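Local coordinates for protein glyceraldehyde-3-phosphate dehydrogenase (Sulfolobus solfataricus, PDB 1B7G) that catalyses the phosphorylating oxidation of glyceraldehyde 3-phosphate in glycolysis, accepting NADP or NAD as cofactor with a marked preference for NADP, at residues A115-S120 and L129-I134; C123-A128 and M319-S324. The protein carries 1 engineered substitution. All coordinates share one frame; numbering follows the deposited sequence.

Contact 1. Residues A115-S120 and L129-I134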
ATOM      1  N   ALA A 115       3.999  24.331 -22.714  1.00 36.64           N
ATOM      2  CA  ALA A 115       4.070  23.375 -23.787  1.00 40.50           C
ATOM      3  C   ALA A 115       3.494  23.903 -25.104  1.00 35.21           C
ATOM      4  O   ALA A 115       2.893  24.954 -25.144  1.00 36.49           O
ATOM      5  CB  ALA A 115       3.196  22.157 -23.406  1.00 42.27           C
ATOM      6  N   ASP A 116       3.587  23.073 -26.136  1.00 32.61           N
ATOM      7  CA  ASP A 116       3.018  23.362 -27.430  1.00 36.17           C
ATOM      8  C   ASP A 116       1.622  22.724 -27.515  1.00 31.95           C
ATOM      9  O   ASP A 116       0.920  23.018 -28.444  1.00 30.12           O
ATOM     10  CB  ASP A 116       3.830  22.854 -28.617  1.00 32.28           C
ATOM     11  CG  ASP A 116       5.297  23.207 -28.536  1.00 35.22           C
ATOM     12  OD1 ASP A 116       5.605  24.369 -28.220  1.00 37.55           O
ATOM     13  OD2 ASP A 116       6.133  22.288 -28.707  1.00 39.99           O
ATOM     14  N   ILE A 117       1.298  21.849 -26.567  1.00 29.22           N
ATOM     15  CA  ILE A 117      -0.043  21.273 -26.581  1.00 31.28           C
ATOM     16  C   ILE A 117      -0.297  20.564 -25.243  1.00 28.96           C
ATOM     17  O   ILE A 117       0.677  20.225 -24.577  1.00 32.40           O
ATOM     18  CB  ILE A 117      -0.174  20.301 -27.751  1.00 23.87           C
ATOM     19  CG1 ILE A 117      -1.632  19.993 -28.067  1.00 23.70           C
ATOM     20  CG2 ILE A 117       0.638  19.021 -27.461  1.00 29.12           C
ATOM     21  CD1 ILE A 117      -1.878  19.088 -29.257  1.00 25.69           C
ATOM     22  N   SER A 118      -1.553  20.401 -24.869  1.00 28.03           N
ATOM     23  CA  SER A 118      -1.839  19.575 -23.662  1.00 26.97           C
ATOM     24  C   SER A 118      -2.320  18.247 -24.225  1.00 27.30           C
ATOM     25  O   SER A 118      -2.788  18.213 -25.370  1.00 29.33           O
ATOM     26  CB  SER A 118      -2.908  20.212 -22.748  1.00 17.91           C
ATOM     27  OG  SER A 118      -2.342  21.371 -22.186  1.00 26.79           O
ATOM     28  N   PHE A 119      -2.273  17.189 -23.424  1.00 29.77           N
ATOM     29  CA  PHE A 119      -2.487  15.846 -23.922  1.00 28.18           C
ATOM     30  C   PHE A 119      -3.218  14.917 -22.984  1.00 26.22           C
ATOM     31  O   PHE A 119      -3.008  14.889 -21.783  1.00 24.77           O
ATOM     32  CB  PHE A 119      -1.023  15.257 -24.062  1.00 26.95           C
ATOM     33  CG  PHE A 119      -0.871  13.817 -24.426  1.00 30.94           C
ATOM     34  CD1 PHE A 119      -0.903  12.797 -23.510  1.00 24.24           C
ATOM     35  CD2 PHE A 119      -0.562  13.474 -25.746  1.00 29.32           C
ATOM     36  CE1 PHE A 119      -0.716  11.480 -23.852  1.00 25.84           C
ATOM     37  CE2 PHE A 119      -0.396  12.144 -26.128  1.00 32.33           C
ATOM     38  CZ  PHE A 119      -0.450  11.132 -25.181  1.00 27.24           C
ATOM     39  N   SER A 120      -3.930  13.979 -23.540  1.00 22.03           N
ATOM     40  CA  SER A 120      -4.477  12.813 -22.929  1.00 26.39           C
ATOM     41  C   SER A 120      -4.574  11.758 -24.032  1.00 25.25           C
ATOM     42  O   SER A 120      -5.287  12.068 -24.984  1.00 24.99           O
ATOM     43  CB  SER A 120      -5.845  13.046 -22.265  1.00 23.06           C
ATOM     44  OG  SER A 120      -6.061  12.016 -21.280  1.00 31.79           O
ATOM     45  N   LEU A 129       1.304  14.531 -32.012  1.00 32.04           N
ATOM     46  CA  LEU A 129       2.429  13.869 -32.722  1.00 31.66           C
ATOM     47  C   LEU A 129       3.455  14.889 -33.153  1.00 30.52           C
ATOM     48  O   LEU A 129       3.100  15.936 -33.714  1.00 31.29           O
ATOM     49  CB  LEU A 129       1.897  13.102 -33.933  1.00 30.90           C
ATOM     50  CG  LEU A 129       1.455  11.661 -33.696  1.00 26.56           C
ATOM     51  CD1 LEU A 129       0.738  11.096 -34.910  1.00 28.36           C
ATOM     52  CD2 LEU A 129       2.667  10.773 -33.374  1.00 31.86           C
ATOM     53  N   GLY A 130       4.712  14.721 -32.771  1.00 33.44           N
ATOM     54  CA  GLY A 130       5.748  15.682 -33.205  1.00 30.06           C
ATOM     55  C   GLY A 130       5.880  16.902 -32.366  1.00 33.03           C
ATOM     56  O   GLY A 130       6.814  17.707 -32.550  1.00 24.82           O
ATOM     57  N   LYS A 131       4.974  17.144 -31.396  1.00 29.23           N
ATOM     58  CA  LYS A 131       5.151  18.337 -30.560  1.00 28.00           C
ATOM     59  C   LYS A 131       6.360  18.137 -29.684  1.00 29.00           C
ATOM     60  O   LYS A 131       6.464  17.096 -29.040  1.00 32.59           O
ATOM     61  CB  LYS A 131       3.903  18.692 -29.745  1.00 29.77           C
ATOM     62  CG  LYS A 131       2.663  18.841 -30.654  1.00 26.82           C
ATOM     63  CD  LYS A 131       2.813  20.147 -31.456  1.00 34.55           C
ATOM     64  CE  LYS A 131       1.571  20.363 -32.325  1.00 36.73           C
ATOM     65  NZ  LYS A 131       1.746  21.558 -33.193  1.00 37.90           N
ATOM     66  N   LYS A 132       7.240  19.156 -29.649  1.00 29.19           N
ATOM     67  CA  LYS A 132       8.448  18.997 -28.847  1.00 32.78           C
ATOM     68  C   LYS A 132       8.175  19.118 -27.365  1.00 33.78           C
ATOM     69  O   LYS A 132       8.991  18.684 -26.548  1.00 33.87           O
ATOM     70  CB  LYS A 132       9.492  20.054 -29.303  1.00 36.56           C
ATOM     71  CG  LYS A 132       9.910  19.753 -30.760  1.00 43.93           C
ATOM     72  CD  LYS A 132      10.703  20.923 -31.328  1.00 51.74           C
ATOM     73  CE  LYS A 132      10.958  20.721 -32.819  1.00 63.94           C
ATOM     74  NZ  LYS A 132       9.705  20.870 -33.622  1.00 61.25           N
ATOM     75  N   TYR A 133       7.138  19.881 -27.006  1.00 31.45           N
ATOM     76  CA  TYR A 133       6.778  20.168 -25.613  1.00 29.93           C
ATOM     77  C   TYR A 133       5.304  19.874 -25.412  1.00 27.42           C
ATOM     78  O   TYR A 133       4.482  20.359 -26.209  1.00 29.19           O
ATOM     79  CB  TYR A 133       7.149  21.598 -25.199  1.00 26.29           C
ATOM     80  CG  TYR A 133       8.658  21.782 -25.335  1.00 35.62           C
ATOM     81  CD1 TYR A 133       9.539  21.146 -24.468  1.00 35.74           C
ATOM     82  CD2 TYR A 133       9.168  22.522 -26.399  1.00 38.55           C
ATOM     83  CE1 TYR A 133      10.919  21.302 -24.604  1.00 33.56           C
ATOM     84  CE2 TYR A 133      10.540  22.649 -26.557  1.00 36.53           C
ATOM     85  CZ  TYR A 133      11.396  22.032 -25.681  1.00 36.76           C
ATOM     86  OH  TYR A 133      12.764  22.170 -25.863  1.00 35.18           O
ATOM     87  N   ILE A 134       4.992  18.902 -24.579  1.00 28.29           N
ATOM     88  CA  ILE A 134       3.619  18.398 -24.395  1.00 25.93           C
ATOM     89  C   ILE A 134       3.250  18.509 -22.916  1.00 31.44           C
ATOM     90  O   ILE A 134       4.064  18.161 -22.062  1.00 24.49           O
ATOM     91  CB  ILE A 134       3.532  16.929 -24.845  1.00 28.51           C
ATOM     92  CG1 ILE A 134       3.697  16.803 -26.375  1.00 27.84           C
ATOM     93  CG2 ILE A 134       2.223  16.269 -24.417  1.00 25.27           C
ATOM     94  CD1 ILE A 134       3.499  15.387 -26.905  1.00 23.35           C
TER
HETATM   95  O   HOH W   1       6.786  21.696 -31.236  1.00 36.82           O
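Asp116 and Tyr133 join the two segments through their main chains where Ala115 and Tyr133 come closest, with 4.6 Å between their CA atoms. Asp116 N donates to Tyr133 O at 2.9 Å with an N-H...O angle of 158°, the donor standing well above the carbonyl plane. Further along, where 118-119 and 133-136 become neighbouring parallel strands, Ile134 CA directs a C-H...O contact at Ile117 O, and Ile117 bonds through its backbone to Arg135.

The side chain of Asp116 adds a second bond to the same residue. With CG beside its own backbone N (chi1 -48°), the carboxylate reaches back so that OD2 accepts from Tyr133 N at 3.1 Å; the donor comes from above the carboxylate plane and the bond is bent. Water 1 donates to this OD2 and accepts from Lys132 N, bridging the two. Lys131 NZ and Lys132 NZ stay 6.3 and 6.2 Å from Asp116 OD2, too far for ion pairs, though the two charges might slightly favour its ionised form.

Apolar packing takes over beyond this polar end. Ile117 CG2 touches both Lys131 CG, at 3.8 Å, and Ile134 CG1; the Ile117 and Ile134 side chains run alongside each other, whereas that of Lys131 crosses Ile117 almost perpendicularly. Ile134 CG2 presses on Phe119 CB at 3.4 Å, a tight fit, and Ala115 CB lies against the backbone of Tyr133 and Ile134.

The segments belong to a right-handed beta-alpha-beta unit of the Rossmann-type domain, strands 118-119 and 133-136 flanking helix 121-128 in the chain. Strand 118-119 is the outermost strand of the parallel sheet within the chain, the backbone of Ile134 hydrogen-bonds to Ala104 and Phe106 of strand 103-106, and Ala128 of the helix covers Ile117, Phe119 and Ile134.

Contact 2. Residues C123-A128 and M319-S324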
ATOM      1  N   CYS A 123      -7.629  10.888 -26.139  1.00 25.54           N
ATOM      2  CA  CYS A 123      -8.308  11.927 -26.865  1.00 27.26           C
ATOM      3  C   CYS A 123      -7.536  12.568 -28.025  1.00 25.01           C
ATOM      4  O   CYS A 123      -8.201  12.805 -29.027  1.00 24.29           O
ATOM      5  CB  CYS A 123      -8.757  13.132 -25.981  1.00 23.01           C
ATOM      6  SG  CYS A 123      -9.769  12.629 -24.565  1.00 27.37           S
ATOM      7  N   ASN A 124      -6.280  12.955 -27.880  1.00 22.92           N
ATOM      8  CA  ASN A 124      -5.638  13.724 -28.939  1.00 25.81           C
ATOM      9  C   ASN A 124      -4.179  13.389 -29.166  1.00 26.01           C
ATOM     10  O   ASN A 124      -3.344  14.270 -29.439  1.00 26.98           O
ATOM     11  CB  ASN A 124      -5.812  15.234 -28.614  1.00 22.24           C
ATOM     12  CG  ASN A 124      -4.969  15.634 -27.421  1.00 30.15           C
ATOM     13  OD1 ASN A 124      -4.641  14.765 -26.596  1.00 27.93           O
ATOM     14  ND2 ASN A 124      -4.550  16.891 -27.362  1.00 26.64           N
ATOM     15  N   TYR A 125      -3.842  12.112 -29.107  1.00 23.17           N
ATOM     16  CA  TYR A 125      -2.458  11.694 -29.408  1.00 29.64           C
ATOM     17  C   TYR A 125      -2.063  12.159 -30.823  1.00 24.42           C
ATOM     18  O   TYR A 125      -1.030  12.800 -30.988  1.00 25.22           O
ATOM     19  CB  TYR A 125      -2.389  10.182 -29.317  1.00 28.15           C
ATOM     20  CG  TYR A 125      -1.069   9.526 -29.649  1.00 31.14           C
ATOM     21  CD1 TYR A 125      -0.647   9.310 -30.980  1.00 23.58           C
ATOM     22  CD2 TYR A 125      -0.254   9.091 -28.638  1.00 25.53           C
ATOM     23  CE1 TYR A 125       0.570   8.683 -31.216  1.00 30.10           C
ATOM     24  CE2 TYR A 125       0.939   8.446 -28.863  1.00 29.33           C
ATOM     25  CZ  TYR A 125       1.352   8.236 -30.183  1.00 32.88           C
ATOM     26  OH  TYR A 125       2.550   7.591 -30.380  1.00 28.13           O
ATOM     27  N   ASN A 126      -2.970  11.942 -31.779  1.00 25.71           N
ATOM     28  CA  ASN A 126      -2.693  12.356 -33.162  1.00 29.59           C
ATOM     29  C   ASN A 126      -2.386  13.827 -33.254  1.00 34.75           C
ATOM     30  O   ASN A 126      -1.469  14.216 -33.994  1.00 31.81           O
ATOM     31  CB  ASN A 126      -3.789  11.951 -34.133  1.00 24.64           C
ATOM     32  CG  ASN A 126      -3.940  10.477 -34.309  1.00 24.22           C
ATOM     33  OD1 ASN A 126      -2.985   9.733 -34.066  1.00 29.18           O
ATOM     34  ND2 ASN A 126      -5.139   9.973 -34.639  1.00 23.89           N
ATOM     35  N   GLU A 127      -3.095  14.695 -32.486  1.00 28.05           N
ATOM     36  CA  GLU A 127      -2.789  16.106 -32.530  1.00 27.44           C
ATOM     37  C   GLU A 127      -1.465  16.441 -31.901  1.00 24.28           C
ATOM     38  O   GLU A 127      -0.846  17.463 -32.253  1.00 31.17           O
ATOM     39  CB  GLU A 127      -3.899  16.951 -31.847  1.00 31.35           C
ATOM     40  CG  GLU A 127      -5.157  17.058 -32.662  1.00 29.35           C
ATOM     41  CD  GLU A 127      -6.044  15.837 -32.656  1.00 35.40           C
ATOM     42  OE1 GLU A 127      -5.783  14.782 -32.028  1.00 30.49           O
ATOM     43  OE2 GLU A 127      -7.096  15.913 -33.337  1.00 54.97           O
ATOM     44  N   ALA A 128      -0.960  15.648 -30.971  1.00 26.83           N
ATOM     45  CA  ALA A 128       0.279  15.922 -30.280  1.00 25.98           C
ATOM     46  C   ALA A 128       1.508  15.291 -30.976  1.00 25.37           C
ATOM     47  O   ALA A 128       2.620  15.530 -30.487  1.00 25.90           O
ATOM     48  CB  ALA A 128       0.242  15.396 -28.834  1.00 31.78           C
ATOM     49  N   MET A 319       5.367   5.882 -33.148  1.00 31.68           N
ATOM     50  CA  MET A 319       4.388   4.930 -33.633  1.00 31.74           C
ATOM     51  C   MET A 319       2.962   5.485 -33.493  1.00 29.16           C
ATOM     52  O   MET A 319       2.790   6.612 -33.033  1.00 27.89           O
ATOM     53  CB  MET A 319       4.471   3.616 -32.847  1.00 33.65           C
ATOM     54  CG  MET A 319       4.154   3.821 -31.349  1.00 36.03           C
ATOM     55  SD  MET A 319       4.385   2.268 -30.465  1.00 28.82           S
ATOM     56  CE  MET A 319       6.158   2.183 -30.361  1.00 37.32           C
ATOM     57  N   SER A 320       1.983   4.721 -33.915  1.00 29.91           N
ATOM     58  CA  SER A 320       0.611   5.218 -33.955  1.00 27.02           C
ATOM     59  C   SER A 320       0.068   5.333 -32.519  1.00 30.86           C
ATOM     60  O   SER A 320       0.664   4.716 -31.652  1.00 27.82           O
ATOM     61  CB  SER A 320      -0.268   4.322 -34.798  1.00 25.65           C
ATOM     62  OG  SER A 320      -0.634   3.113 -34.151  1.00 30.50           O
ATOM     63  N   ALA A 321      -1.084   5.994 -32.374  1.00 29.18           N
ATOM     64  CA  ALA A 321      -1.757   6.145 -31.097  1.00 30.53           C
ATOM     65  C   ALA A 321      -2.092   4.771 -30.537  1.00 31.85           C
ATOM     66  O   ALA A 321      -1.834   4.413 -29.391  1.00 29.38           O
ATOM     67  CB  ALA A 321      -3.050   6.953 -31.275  1.00 30.07           C
ATOM     68  N   GLU A 322      -2.644   3.960 -31.434  1.00 29.04           N
ATOM     69  CA  GLU A 322      -3.045   2.612 -31.103  1.00 28.68           C
ATOM     70  C   GLU A 322      -1.871   1.710 -30.749  1.00 32.30           C
ATOM     71  O   GLU A 322      -1.930   0.929 -29.765  1.00 30.02           O
ATOM     72  CB  GLU A 322      -3.884   2.034 -32.227  1.00 30.19           C
ATOM     73  CG  GLU A 322      -4.692   0.822 -31.774  1.00 35.22           C
ATOM     74  CD  GLU A 322      -6.017   1.260 -31.139  1.00 43.94           C
ATOM     75  OE1 GLU A 322      -6.263   2.477 -30.936  1.00 41.14           O
ATOM     76  OE2 GLU A 322      -6.838   0.363 -30.884  1.00 56.24           O
ATOM     77  N   ASP A 323      -0.810   1.736 -31.548  1.00 33.46           N
ATOM     78  CA  ASP A 323       0.381   0.943 -31.219  1.00 32.82           C
ATOM     79  C   ASP A 323       0.963   1.336 -29.856  1.00 30.03           C
ATOM     80  O   ASP A 323       1.377   0.462 -29.079  1.00 26.31           O
ATOM     81  CB  ASP A 323       1.469   1.143 -32.287  1.00 29.68           C
ATOM     82  CG  ASP A 323       1.143   0.348 -33.549  1.00 37.57           C
ATOM     83  OD1 ASP A 323       0.307  -0.575 -33.505  1.00 41.12           O
ATOM     84  OD2 ASP A 323       1.706   0.657 -34.604  1.00 44.26           O
ATOM     85  N   SER A 324       1.151   2.621 -29.615  1.00 26.06           N
ATOM     86  CA  SER A 324       1.715   3.119 -28.359  1.00 27.05           C
ATOM     87  C   SER A 324       0.841   2.700 -27.165  1.00 30.28           C
ATOM     88  O   SER A 324       1.267   1.983 -26.258  1.00 27.04           O
ATOM     89  CB  SER A 324       1.830   4.637 -28.326  1.00 29.41           C
ATOM     90  OG  SER A 324       2.485   5.104 -27.162  1.00 24.22           O
TER
HETATM   91  O   HOH W   2      -1.843   7.545 -34.684  1.00 27.66           O
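Tyr125 carries nearly all of this contact, and its hydroxyl makes the direct hydrogen bond, donating to Met319 O at 2.8 Å. The acceptor sits near the ring plane at the phenol edge, while the hydroxyl stands 47° out of the carbonyl plane of Met319. A second polar link is indirect: water 2 donates to Asn126 OD1 and accepts from Ala321 N at 2.9 Å, tying the exposed amide side chain to the first turn of helix 321-331.

The apolar part is a CH-pi contact. Ala321 CA lies over one face of the Tyr125 ring, 3.5 Å from its centroid and 20° off the normal, and Ala321 CB packs on Tyr125 CD1 at 3.4 Å. Tyr125 CG is anti to the backbone N (chi1 177°), which extends the ring from its helix across the start of the other. Ser324 CB closes in near the hydroxyl end, 3.7 Å from Tyr125 OH, while Ser324 OG is held by Asp310 and Arg313. Replacing Tyr125 by an alanine is likely to leave Met319 O without its phenol donor and to open a gap against Ala321.

Capping settles the start of the second helix. Ser320 is its N-cap, with OG accepting from Asp323 N at 3.0 Å in an almost straight bond.

Here an aromatic ring from helix 121-128 of the Rossmann-type domain packs by CH-pi contact on the N-capped start of helix 321-331, the last helix of the chain, with Arg313 and Ala314 of helix 304-315 also touching the Tyr125 side chain.

Helix 121-128 connects the two contacts, whose centres lie 11 Å apart: it links the strands of contact 1 and supplies Tyr125 to contact 2. Asn124 joins them directly, its ND2 probably hydrogen-bonded to Ser118 O at 3.0 Å, while Ile117 CD1 packs on Glu127 O at 3.6 Å and Ile134 CD1 on Ala128 O. Phe119 touches both Ile134 and Tyr125, so packing runs from the sheet edge towards helix 321-331. Neither contact forms the active site. The Phe119 side chain is about 12 Å from that of Ser138 in the inorganic phosphate site, and contact 2 is remote from the catalytic and cofactor-binding residues, although its Cys123 is in a disulfide with Cys149.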